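Local coordinates for protein benzoylformate decarboxylase (Mycobacterium smegmatis, PDB 4Q9D) that belongs to the thiamine pyrophosphate-dependent enzyme family and holds a magnesium ion in its C-terminal cofactor-binding domain, at residues B[61-66]-B[417-422]; B[22-27]-B[55-60]; B[371-376]-B[424-429]; B[410-415]-B[452-457]. One frame throughout, in Å; residues are numbered along the deposited sequence.

Overall arrangement
All four contacts bear on helix 408-421 or its surroundings, where the N- and C-terminal cofactor-binding domains meet. Contacts 1 and 2 share helix 50-64: contact 2 packs it on its own N-terminal sheet, while contact 1 sets its end against the end of helix 408-421. Contacts 3 and 4 belong to the C-terminal sheet, their centres about 8 Å apart, with strands 428-433 and 454-460 as neighbours. Chemistry follows place. Contacts 2 and 4 are buried and apolar; contact 1, also mainly buried, sets small residues together beside an exposed arginine. Only contact 3 has direct hydrogen bonds between its segments, with waters bridging its exposed end. Asp419 of contact 1 salt-bridges Arg426 of contact 3.

Contact 1 (B[61-66]-B[417-422])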
loop_
_atom_site.group_PDB
_atom_site.type_symbol
_atom_site.label_atom_id
_atom_site.label_comp_id
_atom_site.label_asym_id
_atom_site.label_seq_id
_atom_site.Cartn_x
_atom_site.Cartn_y
_atom_site.Cartn_z
ATOM N N ALA B 61 -25.394 -6.982 11.111
ATOM C CA ALA B 61 -24.589 -6.508 12.233
ATOM C C ALA B 61 -25.180 -5.247 12.874
ATOM O O ALA B 61 -25.175 -5.068 14.106
ATOM C CB ALA B 61 -23.139 -6.241 11.756
ATOM N N GLN B 62 -25.684 -4.340 12.044
ATOM C CA GLN B 62 -26.225 -3.109 12.610
ATOM C C GLN B 62 -27.506 -3.370 13.403
ATOM O O GLN B 62 -27.695 -2.793 14.453
ATOM C CB GLN B 62 -26.483 -2.088 11.529
ATOM C CG GLN B 62 -25.203 -1.464 10.992
ATOM C CD GLN B 62 -25.455 -0.181 10.254
ATOM O OE1 GLN B 62 -25.998 0.784 10.823
ATOM N NE2 GLN B 62 -25.034 -0.134 8.977
ATOM N N ALA B 63 -28.365 -4.251 12.887
ATOM C CA ALA B 63 -29.636 -4.584 13.539
ATOM C C ALA B 63 -29.430 -5.404 14.815
ATOM O O ALA B 63 -30.126 -5.204 15.799
ATOM C CB ALA B 63 -30.529 -5.339 12.587
ATOM N N THR B 64 -28.467 -6.324 14.801
ATOM C CA THR B 64 -28.203 -7.146 15.978
ATOM C C THR B 64 -27.299 -6.432 16.993
ATOM O O THR B 64 -27.258 -6.821 18.148
ATOM C CB THR B 64 -27.555 -8.523 15.624
ATOM O OG1 THR B 64 -26.353 -8.309 14.878
ATOM C CG2 THR B 64 -28.492 -9.380 14.786
ATOM N N GLY B 65 -26.588 -5.385 16.578
ATOM C CA GLY B 65 -25.609 -4.762 17.464
ATOM C C GLY B 65 -24.451 -5.706 17.772
ATOM O O GLY B 65 -23.839 -5.636 18.834
ATOM N N LYS B 66 -24.152 -6.600 16.833
ATOM C CA LYS B 66 -23.100 -7.598 17.025
ATOM C C LYS B 66 -22.327 -7.759 15.736
ATOM O O LYS B 66 -22.875 -7.504 14.660
ATOM C CB LYS B 66 -23.746 -8.949 17.386
ATOM C CG LYS B 66 -24.396 -8.930 18.754
ATOM C CD LYS B 66 -25.065 -10.252 19.094
ATOM C CE LYS B 66 -25.533 -10.230 20.579
ATOM N NZ LYS B 66 -26.167 -11.514 20.991
ATOM N N LEU B 417 -33.151 -10.303 8.652
ATOM C CA LEU B 417 -32.521 -11.508 9.212
ATOM C C LEU B 417 -32.074 -11.222 10.629
ATOM O O LEU B 417 -32.215 -12.062 11.508
ATOM C CB LEU B 417 -31.317 -11.951 8.376
ATOM C CG LEU B 417 -31.682 -12.622 7.060
ATOM C CD1 LEU B 417 -30.474 -12.675 6.102
ATOM C CD2 LEU B 417 -32.235 -14.019 7.335
ATOM N N GLY B 418 -31.537 -10.024 10.845
ATOM C CA GLY B 418 -31.112 -9.620 12.174
ATOM C C GLY B 418 -32.270 -9.559 13.151
ATOM O O GLY B 418 -32.159 -10.074 14.258
ATOM N N ASP B 419 -33.369 -8.912 12.755
ATOM C CA ASP B 419 -34.564 -8.827 13.608
ATOM C C ASP B 419 -35.019 -10.236 14.006
ATOM O O ASP B 419 -35.322 -10.488 15.163
ATOM C CB ASP B 419 -35.721 -8.121 12.884
ATOM C CG ASP B 419 -35.473 -6.650 12.684
ATOM O OD1 ASP B 419 -34.576 -6.106 13.366
ATOM O OD2 ASP B 419 -36.183 -6.028 11.852
ATOM N N ARG B 420 -35.043 -11.152 13.042
ATOM C CA ARG B 420 -35.480 -12.513 13.323
ATOM C C ARG B 420 -34.521 -13.220 14.295
ATOM O O ARG B 420 -34.974 -13.855 15.237
ATOM C CB ARG B 420 -35.674 -13.314 12.031
ATOM C CG ARG B 420 -35.834 -14.808 12.252
ATOM C CD ARG B 420 -35.990 -15.544 10.932
ATOM N NE ARG B 420 -37.131 -15.072 10.126
ATOM C CZ ARG B 420 -37.339 -15.459 8.865
ATOM N NH1 ARG B 420 -36.471 -16.279 8.279
ATOM N NH2 ARG B 420 -38.387 -15.022 8.170
ATOM N N ALA B 421 -33.206 -13.075 14.098
ATOM C CA ALA B 421 -32.238 -13.644 15.041
ATOM C C ALA B 421 -32.348 -13.067 16.461
ATOM O O ALA B 421 -32.160 -13.797 17.428
ATOM C CB ALA B 421 -30.803 -13.492 14.524
ATOM N N ARG B 422 -32.643 -11.775 16.603
ATOM C CA ARG B 422 -32.649 -11.168 17.942
ATOM C C ARG B 422 -34.052 -11.134 18.566
ATOM O O ARG B 422 -34.254 -10.514 19.609
ATOM C CB ARG B 422 -32.070 -9.748 17.913
ATOM C CG ARG B 422 -32.920 -8.755 17.144
ATOM C CD ARG B 422 -32.116 -7.576 16.572
ATOM N NE ARG B 422 -33.010 -6.572 15.977
ATOM C CZ ARG B 422 -33.431 -5.494 16.626
ATOM N NH1 ARG B 422 -33.005 -5.282 17.876
ATOM N NH2 ARG B 422 -34.256 -4.629 16.034
#
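Arg422 reaches across to the C-terminal end of helix 50-64, laying its aliphatic CD and one guanidinium face against the Ala63 carbonyl, while its bonds to Asp419 stay within 417-422. From CB, the chain sets out with CG between the backbone N and the carbonyl carbon (chi1 67°), then runs extended to NE. CD lies 3.2 Å from Ala63 O and 4.0 Å from Thr64 CA. NE is equally near Ala63 O, but the angle is too poor for a hydrogen bond, because this oxygen stands 3.0 Å above the guanidinium plane; CZ (3.4 Å) and NH1 also pass under it. The tip grips Asp419 OD1 side-on instead: NE meets its anti lone pair, while NH2, salt-bridged at 3.1 Å, comes from above the carboxylate plane (41° out of it). Asp419 OD2 is engaged by Arg426.

Beside it, Gly418 has no side chain on the side facing Ala63 CB, and the helices close in: Thr64 CG2 is 3.7 Å and Ala63 CB 4.3 Å from Gly418 CA. Thr64 OG1 bonds to Phe60 O. Small residues, with Thr64 CA and Gly418 CA 5.4 Å apart, mark tight helix-helix packing, here joining the N- and C-terminal cofactor-binding domains.

Contact 2 (B[22-27]-B[55-60])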
loop_
_atom_site.group_PDB
_atom_site.type_symbol
_atom_site.label_atom_id
_atom_site.label_comp_id
_atom_site.label_asym_id
_atom_site.label_seq_id
_atom_site.Cartn_x
_atom_site.Cartn_y
_atom_site.Cartn_z
ATOM N N THR B 22 -23.298 -16.861 12.186
ATOM C CA THR B 22 -23.943 -16.661 10.896
ATOM C C THR B 22 -22.908 -16.176 9.892
ATOM O O THR B 22 -22.186 -15.217 10.155
ATOM C CB THR B 22 -25.077 -15.638 10.994
ATOM O OG1 THR B 22 -25.991 -16.037 12.031
ATOM C CG2 THR B 22 -25.809 -15.507 9.646
ATOM N N VAL B 23 -22.840 -16.839 8.743
ATOM C CA VAL B 23 -21.863 -16.484 7.725
ATOM C C VAL B 23 -22.599 -16.010 6.488
ATOM O O VAL B 23 -23.469 -16.713 5.983
ATOM C CB VAL B 23 -20.981 -17.719 7.345
ATOM C CG1 VAL B 23 -20.030 -17.394 6.175
ATOM C CG2 VAL B 23 -20.212 -18.238 8.558
ATOM N N PHE B 24 -22.246 -14.826 6.000
ATOM C CA PHE B 24 -22.818 -14.292 4.767
ATOM C C PHE B 24 -21.789 -14.473 3.685
ATOM O O PHE B 24 -20.617 -14.154 3.872
ATOM C CB PHE B 24 -23.135 -12.798 4.925
ATOM C CG PHE B 24 -24.171 -12.535 5.968
ATOM C CD1 PHE B 24 -23.826 -12.517 7.301
ATOM C CD2 PHE B 24 -25.508 -12.362 5.610
ATOM C CE1 PHE B 24 -24.795 -12.306 8.299
ATOM C CE2 PHE B 24 -26.473 -12.163 6.581
ATOM C CZ PHE B 24 -26.122 -12.145 7.933
ATOM N N GLY B 25 -22.197 -14.998 2.549
ATOM C CA GLY B 25 -21.233 -15.080 1.492
ATOM C C GLY B 25 -21.760 -15.701 0.232
ATOM O O GLY B 25 -22.954 -15.911 0.049
ATOM N N ASN B 26 -20.815 -15.991 -0.643
ATOM C CA ASN B 26 -21.061 -16.734 -1.841
ATOM C C ASN B 26 -19.852 -17.676 -2.022
ATOM O O ASN B 26 -18.724 -17.230 -2.232
ATOM C CB ASN B 26 -21.217 -15.765 -3.024
ATOM C CG ASN B 26 -21.513 -16.481 -4.304
ATOM O OD1 ASN B 26 -20.632 -17.130 -4.889
ATOM N ND2 ASN B 26 -22.757 -16.386 -4.755
ATOM N N PRO B 27 -20.095 -18.981 -1.965
ATOM C CA PRO B 27 -19.037 -19.998 -1.876
ATOM C C PRO B 27 -18.300 -20.224 -3.206
ATOM O O PRO B 27 -18.885 -20.103 -4.284
ATOM C CB PRO B 27 -19.819 -21.258 -1.500
ATOM C CG PRO B 27 -21.146 -21.067 -2.174
ATOM C CD PRO B 27 -21.425 -19.577 -2.191
ATOM N N ALA B 55 -23.059 -6.188 2.136
ATOM C CA ALA B 55 -24.033 -5.176 2.580
ATOM C C ALA B 55 -25.113 -5.826 3.442
ATOM O O ALA B 55 -25.608 -5.220 4.373
ATOM C CB ALA B 55 -24.668 -4.442 1.361
ATOM N N MET B 56 -25.452 -7.079 3.139
ATOM C CA MET B 56 -26.406 -7.841 3.943
ATOM C C MET B 56 -25.825 -8.063 5.344
ATOM O O MET B 56 -26.518 -7.896 6.350
ATOM C CB MET B 56 -26.681 -9.193 3.269
ATOM C CG MET B 56 -27.978 -9.867 3.645
ATOM S SD MET B 56 -28.195 -11.387 2.679
ATOM C CE MET B 56 -28.344 -10.671 1.031
ATOM N N ALA B 57 -24.543 -8.420 5.408
ATOM C CA ALA B 57 -23.890 -8.645 6.693
ATOM C C ALA B 57 -23.873 -7.353 7.460
ATOM O O ALA B 57 -24.058 -7.350 8.677
ATOM C CB ALA B 57 -22.440 -9.168 6.502
ATOM N N ASP B 58 -23.642 -6.252 6.741
ATOM C CA ASP B 58 -23.615 -4.911 7.340
ATOM C C ASP B 58 -24.976 -4.653 8.026
ATOM O O ASP B 58 -25.043 -4.333 9.216
ATOM C CB ASP B 58 -23.347 -3.880 6.228
ATOM C CG ASP B 58 -23.106 -2.469 6.739
ATOM O OD1 ASP B 58 -23.159 -2.204 7.969
ATOM O OD2 ASP B 58 -22.814 -1.594 5.872
ATOM N N GLY B 59 -26.066 -4.838 7.292
ATOM C CA GLY B 59 -27.391 -4.642 7.879
ATOM C C GLY B 59 -27.672 -5.571 9.059
ATOM O O GLY B 59 -28.248 -5.151 10.067
ATOM N N PHE B 60 -27.238 -6.827 8.941
ATOM C CA PHE B 60 -27.376 -7.806 10.013
ATOM C C PHE B 60 -26.664 -7.356 11.266
ATOM O O PHE B 60 -27.249 -7.359 12.372
ATOM C CB PHE B 60 -26.828 -9.179 9.560
ATOM C CG PHE B 60 -27.085 -10.328 10.554
ATOM C CD1 PHE B 60 -28.306 -11.009 10.559
ATOM C CD2 PHE B 60 -26.089 -10.752 11.441
ATOM C CE1 PHE B 60 -28.532 -12.086 11.437
ATOM C CE2 PHE B 60 -26.297 -11.840 12.321
ATOM C CZ PHE B 60 -27.517 -12.499 12.319
#
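Ala57 turns a backbone atom, its CA, onto the face of the Phe24 ring: this CA lies 3.9 Å from the ring centroid and only 10° off the ring normal, a CH-pi contact placed almost exactly over the centre. The methyl group accompanies it, Ala57 CB coming to 3.7 Å from Phe24 CD1, so the small residue brings the helix backbone down onto the aromatic ring.

Two larger side chains flank the same ring. Met56 lays CG 4.0 Å from Phe24 CE2, and its SD sits at the ring edge, 5.3 Å from the centroid, a Met-aromatic contact. Phe60 approaches the far end of Phe24: Phe24 CZ points over the face of Phe60 and comes to 3.3 Å from its CG, the closest approach between the segments. The two rings meet obliquely, their planes at 58° and centroids 5.1 Å apart. Phe60 CG lies anti to its backbone N (chi1 -173°), which carries the ring out toward the start of the strand, where Phe60 CZ touches Thr22 OG1 at 3.9 Å by packing alone.

The 55-60 part of the helix runs roughly antiparallel to strand 22-25, their axes 8.4 Å apart. The strand shares backbone hydrogen bonds with strands 43-46 and 68-72 on its two edges. Helix 50-64 is the connection in the beta-alpha-beta crossover between those two neighbours and thus passes over strand 22-25. Leu417 of helix 408-421 packs on both Phe24 and Phe60, and Val45 adds to the surroundings of Phe24.

Contact 3 (B[371-376]-B[424-429]); sequences DAAVVM and VDRTVV
Ala373 and Val428, with Val374 and Val429 next along, form a parallel strand pair in the C-terminal sheet, where strand 373-377 lies between 397-399 and 428-433. Three backbone hydrogen bonds fix the register. Ala373 N donates to Thr427 O at 2.9 Å, Val429 N to Ala373 O at 2.8 Å and nearly straight (177°), and Val375 N to Val429 O, this last donor tilted 27° from the carbonyl plane. Ala373 therefore uses both its N-H and its carbonyl on one neighbouring strand segment, 424-429.

Val375 CG2 meets Val428 CG1 at 3.8 Å on the side of the sheet covered by helix 408-421, where both touch Ile415. Ala373 faces the same way, its CB 3.6 Å above the centre of the Arg426 guanidinium plane. Arg426 CG, between the backbone N and carbonyl carbon (chi1 73°), starts the chain toward 371-376; CD passes Asp371 O at 3.4 Å, and the extended run to NE brings the guanidinium to that methyl. NE then salt-bridges Asp419, and NH1 bonds to Ala395 O.

Before the strands begin, water replaces direct bonding. One water donates to Asp371 OD1 and accepts from Thr427 N (2.8 Å each), a second donates to Asp371 O and accepts from Arg426 NH1, and a third donates to both Asp371 OD2 and Asp425 O. The chemistry thus grades from direct amide pairing in the buried part to bridging water at the exposed end, while Arg426 offers a flat face to an apolar methyl and spends NE and NH1 on acceptors at its edge.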
loop_
_atom_site.group_PDB
_atom_site.type_symbol
_atom_site.label_atom_id
_atom_site.label_comp_id
_atom_site.label_asym_id
_atom_site.label_seq_id
_atom_site.Cartn_x
_atom_site.Cartn_y
_atom_site.Cartn_z
ATOM N N ASP B 371 -43.873 0.536 14.586
ATOM C CA ASP B 371 -42.584 -0.051 14.961
ATOM C C ASP B 371 -41.785 -0.561 13.757
ATOM O O ASP B 371 -40.805 -1.262 13.940
ATOM C CB ASP B 371 -42.777 -1.215 15.944
ATOM C CG ASP B 371 -43.604 -2.345 15.348
ATOM O OD1 ASP B 371 -44.179 -2.143 14.248
ATOM O OD2 ASP B 371 -43.695 -3.432 15.970
ATOM N N ALA B 372 -42.208 -0.232 12.538
ATOM C CA ALA B 372 -41.475 -0.659 11.350
ATOM C C ALA B 372 -40.100 0.013 11.245
ATOM O O ALA B 372 -39.901 1.134 11.716
ATOM C CB ALA B 372 -42.302 -0.391 10.079
ATOM N N ALA B 373 -39.149 -0.676 10.622
ATOM C CA ALA B 373 -37.866 -0.047 10.291
ATOM C C ALA B 373 -37.962 0.513 8.878
ATOM O O ALA B 373 -38.593 -0.076 7.992
ATOM C CB ALA B 373 -36.727 -1.055 10.390
ATOM N N VAL B 374 -37.347 1.659 8.660
ATOM C CA VAL B 374 -37.325 2.229 7.329
ATOM C C VAL B 374 -35.898 2.130 6.773
ATOM O O VAL B 374 -34.950 2.505 7.467
ATOM C CB VAL B 374 -37.794 3.713 7.344
ATOM C CG1 VAL B 374 -37.471 4.402 5.996
ATOM C CG2 VAL B 374 -39.304 3.786 7.634
ATOM N N VAL B 375 -35.749 1.616 5.543
ATOM C CA VAL B 375 -34.460 1.663 4.831
ATOM C C VAL B 375 -34.613 2.620 3.653
ATOM O O VAL B 375 -35.566 2.502 2.888
ATOM C CB VAL B 375 -34.020 0.268 4.314
ATOM C CG1 VAL B 375 -32.746 0.387 3.484
ATOM C CG2 VAL B 375 -33.796 -0.674 5.480
ATOM N N MET B 376 -33.684 3.566 3.500
ATOM C CA MET B 376 -33.859 4.626 2.505
ATOM C C MET B 376 -32.756 4.582 1.462
ATOM O O MET B 376 -31.578 4.578 1.807
ATOM C CB MET B 376 -33.799 6.010 3.184
ATOM C CG MET B 376 -33.787 7.189 2.172
ATOM S SD MET B 376 -35.388 7.298 1.287
ATOM C CE MET B 376 -35.367 9.035 0.797
ATOM N N VAL B 424 -36.935 -9.785 17.401
ATOM C CA VAL B 424 -37.773 -8.605 17.177
ATOM C C VAL B 424 -38.692 -8.801 15.985
ATOM O O VAL B 424 -38.252 -9.095 14.876
ATOM C CB VAL B 424 -36.930 -7.340 17.018
ATOM C CG1 VAL B 424 -37.766 -6.192 16.450
ATOM C CG2 VAL B 424 -36.345 -6.972 18.364
ATOM N N ASP B 425 -39.983 -8.640 16.234
ATOM C CA ASP B 425 -41.018 -8.879 15.233
ATOM C C ASP B 425 -41.449 -7.536 14.648
ATOM O O ASP B 425 -42.189 -6.798 15.272
ATOM C CB ASP B 425 -42.207 -9.595 15.902
ATOM C CG ASP B 425 -43.438 -9.727 14.995
ATOM O OD1 ASP B 425 -43.315 -9.746 13.756
ATOM O OD2 ASP B 425 -44.555 -9.838 15.543
ATOM N N ARG B 426 -40.974 -7.203 13.451
ATOM C CA ARG B 426 -41.364 -5.941 12.838
ATOM C C ARG B 426 -41.150 -6.080 11.363
ATOM O O ARG B 426 -40.541 -7.065 10.887
ATOM C CB ARG B 426 -40.549 -4.768 13.394
ATOM C CG ARG B 426 -39.112 -4.730 12.897
ATOM C CD ARG B 426 -38.342 -3.522 13.418
ATOM N NE ARG B 426 -36.926 -3.712 13.152
ATOM C CZ ARG B 426 -35.970 -2.856 13.487
ATOM N NH1 ARG B 426 -36.259 -1.731 14.125
ATOM N NH2 ARG B 426 -34.715 -3.131 13.178
ATOM N N THR B 427 -41.671 -5.102 10.642
ATOM C CA THR B 427 -41.553 -5.090 9.207
ATOM C C THR B 427 -40.483 -4.083 8.813
ATOM O O THR B 427 -40.268 -3.072 9.490
ATOM C CB THR B 427 -42.913 -4.797 8.510
ATOM O OG1 THR B 427 -43.833 -5.845 8.828
ATOM C CG2 THR B 427 -42.763 -4.768 6.982
ATOM N N VAL B 428 -39.777 -4.410 7.739
ATOM C CA VAL B 428 -38.832 -3.486 7.134
ATOM C C VAL B 428 -39.469 -2.923 5.877
ATOM O O VAL B 428 -39.904 -3.674 4.986
ATOM C CB VAL B 428 -37.495 -4.172 6.766
ATOM C CG1 VAL B 428 -36.576 -3.169 6.007
ATOM C CG2 VAL B 428 -36.813 -4.666 8.015
ATOM N N VAL B 429 -39.540 -1.602 5.822
ATOM C CA VAL B 429 -40.054 -0.910 4.649
ATOM C C VAL B 429 -38.884 -0.166 4.007
ATOM O O VAL B 429 -38.264 0.701 4.620
ATOM C CB VAL B 429 -41.158 0.086 5.040
ATOM C CG1 VAL B 429 -41.615 0.918 3.800
ATOM C CG2 VAL B 429 -42.318 -0.672 5.704
HETATM O O HOH W 1 -43.586 -3.399 11.803
HETATM O O HOH W 2 -38.615 -0.546 15.150
HETATM O O HOH W 3 -44.747 -5.616 15.273
#

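Contact 4 (B[410-415]-B[452-457]); sequences PAAVGI and LPIVFV
Ala412 is the first residue of 410-415 to reach the strand in earnest. Its methyl touches two side chains, CB standing 4.1 Å from Phe456 CE1 and 4.2 Å from Ile454 CG2, and its carbonyl oxygen is approached by Ile454 CD1 at 3.4 Å. The same Ile454 methyl group comes to 3.5 Å from Val413 CA. Ile454 CG1 lies anti to the carbonyl carbon (chi1 -53°) and the chain then extends, which puts CD1 against the helix backbone between these two residues.

Val413 divides its branches. CG1, anti to the backbone N, presses on Leu452 CD1 at 3.5 Å, tighter than usual van der Waals contact, with the two side chains crossing at about a right angle. CG2 meets Ile454 CD1 at 4.1 Å and stands at the edge of the Phe456 ring, near its plane, 4.3 Å from CZ. Ile454 CG2 covers part of one face of that ring, so the strand's side chains also pack on each other. Further on, Ile415 turns to other neighbours, packing on Ala63 and Arg426.

The axes of 410-415 and 454-457 run nearly antiparallel, at 163°, and 9.7 Å apart. Leu452 precedes the strand proper, before an inverse gamma turn centred on Pro453. No hydrogen bond or charge pair crosses the contact: every side chain involved is a hydrocarbon and buried. Cohesion probably comes from close fit and the burial of hydrocarbon, with helix 408-421 seated on the sheet through the branches of Val413, Ile454 and Leu452 and the rim of Phe456.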
loop_
_atom_site.group_PDB
_atom_site.type_symbol
_atom_site.label_atom_id
_atom_site.label_comp_id
_atom_site.label_asym_id
_atom_site.label_seq_id
_atom_site.Cartn_x
_atom_site.Cartn_y
_atom_site.Cartn_z
ATOM N N PRO B 410 -29.851 -5.004 -0.182
ATOM C CA PRO B 410 -29.280 -6.107 0.627
ATOM C C PRO B 410 -29.234 -5.803 2.126
ATOM O O PRO B 410 -29.413 -6.724 2.932
ATOM C CB PRO B 410 -27.860 -6.310 0.042
ATOM C CG PRO B 410 -27.547 -4.988 -0.712
ATOM C CD PRO B 410 -28.944 -4.544 -1.241
ATOM N N ALA B 411 -28.979 -4.549 2.512
ATOM C CA ALA B 411 -29.017 -4.196 3.937
ATOM C C ALA B 411 -30.393 -4.478 4.554
ATOM O O ALA B 411 -30.488 -4.936 5.699
ATOM C CB ALA B 411 -28.634 -2.716 4.144
ATOM N N ALA B 412 -31.459 -4.193 3.808
ATOM C CA ALA B 412 -32.806 -4.515 4.295
ATOM C C ALA B 412 -32.964 -6.019 4.598
ATOM O O ALA B 412 -33.604 -6.398 5.577
ATOM C CB ALA B 412 -33.869 -4.066 3.285
ATOM N N VAL B 413 -32.420 -6.865 3.725
ATOM C CA VAL B 413 -32.469 -8.309 3.904
ATOM C C VAL B 413 -31.675 -8.666 5.169
ATOM O O VAL B 413 -32.135 -9.439 6.011
ATOM C CB VAL B 413 -31.860 -9.054 2.683
ATOM C CG1 VAL B 413 -31.896 -10.590 2.902
ATOM C CG2 VAL B 413 -32.606 -8.701 1.409
ATOM N N GLY B 414 -30.479 -8.085 5.306
ATOM C CA GLY B 414 -29.691 -8.265 6.519
ATOM C C GLY B 414 -30.384 -7.801 7.800
ATOM O O GLY B 414 -30.335 -8.478 8.818
ATOM N N ILE B 415 -31.021 -6.629 7.754
ATOM C CA ILE B 415 -31.736 -6.112 8.918
ATOM C C ILE B 415 -32.879 -7.044 9.322
ATOM O O ILE B 415 -33.065 -7.340 10.500
ATOM C CB ILE B 415 -32.286 -4.681 8.645
ATOM C CG1 ILE B 415 -31.122 -3.672 8.579
ATOM C CG2 ILE B 415 -33.285 -4.273 9.739
ATOM C CD1 ILE B 415 -31.427 -2.427 7.662
ATOM N N LEU B 452 -38.588 -13.182 4.320
ATOM C CA LEU B 452 -38.430 -12.061 5.230
ATOM C C LEU B 452 -39.586 -11.047 5.086
ATOM O O LEU B 452 -40.092 -10.834 3.979
ATOM C CB LEU B 452 -37.063 -11.406 4.992
ATOM C CG LEU B 452 -35.893 -12.355 5.290
ATOM C CD1 LEU B 452 -34.560 -11.782 4.770
ATOM C CD2 LEU B 452 -35.826 -12.604 6.780
ATOM N N PRO B 453 -40.007 -10.424 6.207
ATOM C CA PRO B 453 -41.065 -9.405 6.135
ATOM C C PRO B 453 -40.473 -8.077 5.694
ATOM O O PRO B 453 -40.280 -7.143 6.492
ATOM C CB PRO B 453 -41.590 -9.318 7.579
ATOM C CG PRO B 453 -40.343 -9.625 8.416
ATOM C CD PRO B 453 -39.554 -10.668 7.595
ATOM N N ILE B 454 -40.215 -7.989 4.395
ATOM C CA ILE B 454 -39.696 -6.777 3.818
ATOM C C ILE B 454 -40.614 -6.322 2.694
ATOM O O ILE B 454 -40.971 -7.101 1.805
ATOM C CB ILE B 454 -38.285 -6.973 3.241
ATOM C CG1 ILE B 454 -37.339 -7.582 4.290
ATOM C CG2 ILE B 454 -37.753 -5.631 2.711
ATOM C CD1 ILE B 454 -35.993 -7.944 3.681
ATOM N N VAL B 455 -40.983 -5.052 2.734
ATOM C CA VAL B 455 -41.758 -4.464 1.652
ATOM C C VAL B 455 -40.854 -3.483 0.936
ATOM O O VAL B 455 -40.480 -2.453 1.500
ATOM C CB VAL B 455 -43.018 -3.715 2.180
ATOM C CG1 VAL B 455 -43.808 -3.156 1.013
ATOM C CG2 VAL B 455 -43.884 -4.656 3.037
ATOM N N PHE B 456 -40.467 -3.821 -0.288
ATOM C CA PHE B 456 -39.609 -2.953 -1.092
ATOM C C PHE B 456 -40.546 -2.059 -1.910
ATOM O O PHE B 456 -41.301 -2.553 -2.753
ATOM C CB PHE B 456 -38.740 -3.791 -2.069
ATOM C CG PHE B 456 -37.761 -4.729 -1.383
ATOM C CD1 PHE B 456 -36.544 -4.258 -0.885
ATOM C CD2 PHE B 456 -38.062 -6.071 -1.230
ATOM C CE1 PHE B 456 -35.625 -5.126 -0.254
ATOM C CE2 PHE B 456 -37.148 -6.958 -0.593
ATOM C CZ PHE B 456 -35.939 -6.470 -0.097
ATOM N N VAL B 457 -40.497 -0.758 -1.671
ATOM C CA VAL B 457 -41.307 0.172 -2.431
ATOM C C VAL B 457 -40.392 0.885 -3.403
ATOM O O VAL B 457 -39.556 1.702 -3.014
ATOM C CB VAL B 457 -41.974 1.204 -1.527
ATOM C CG1 VAL B 457 -42.748 2.239 -2.381
ATOM C CG2 VAL B 457 -42.859 0.527 -0.528
#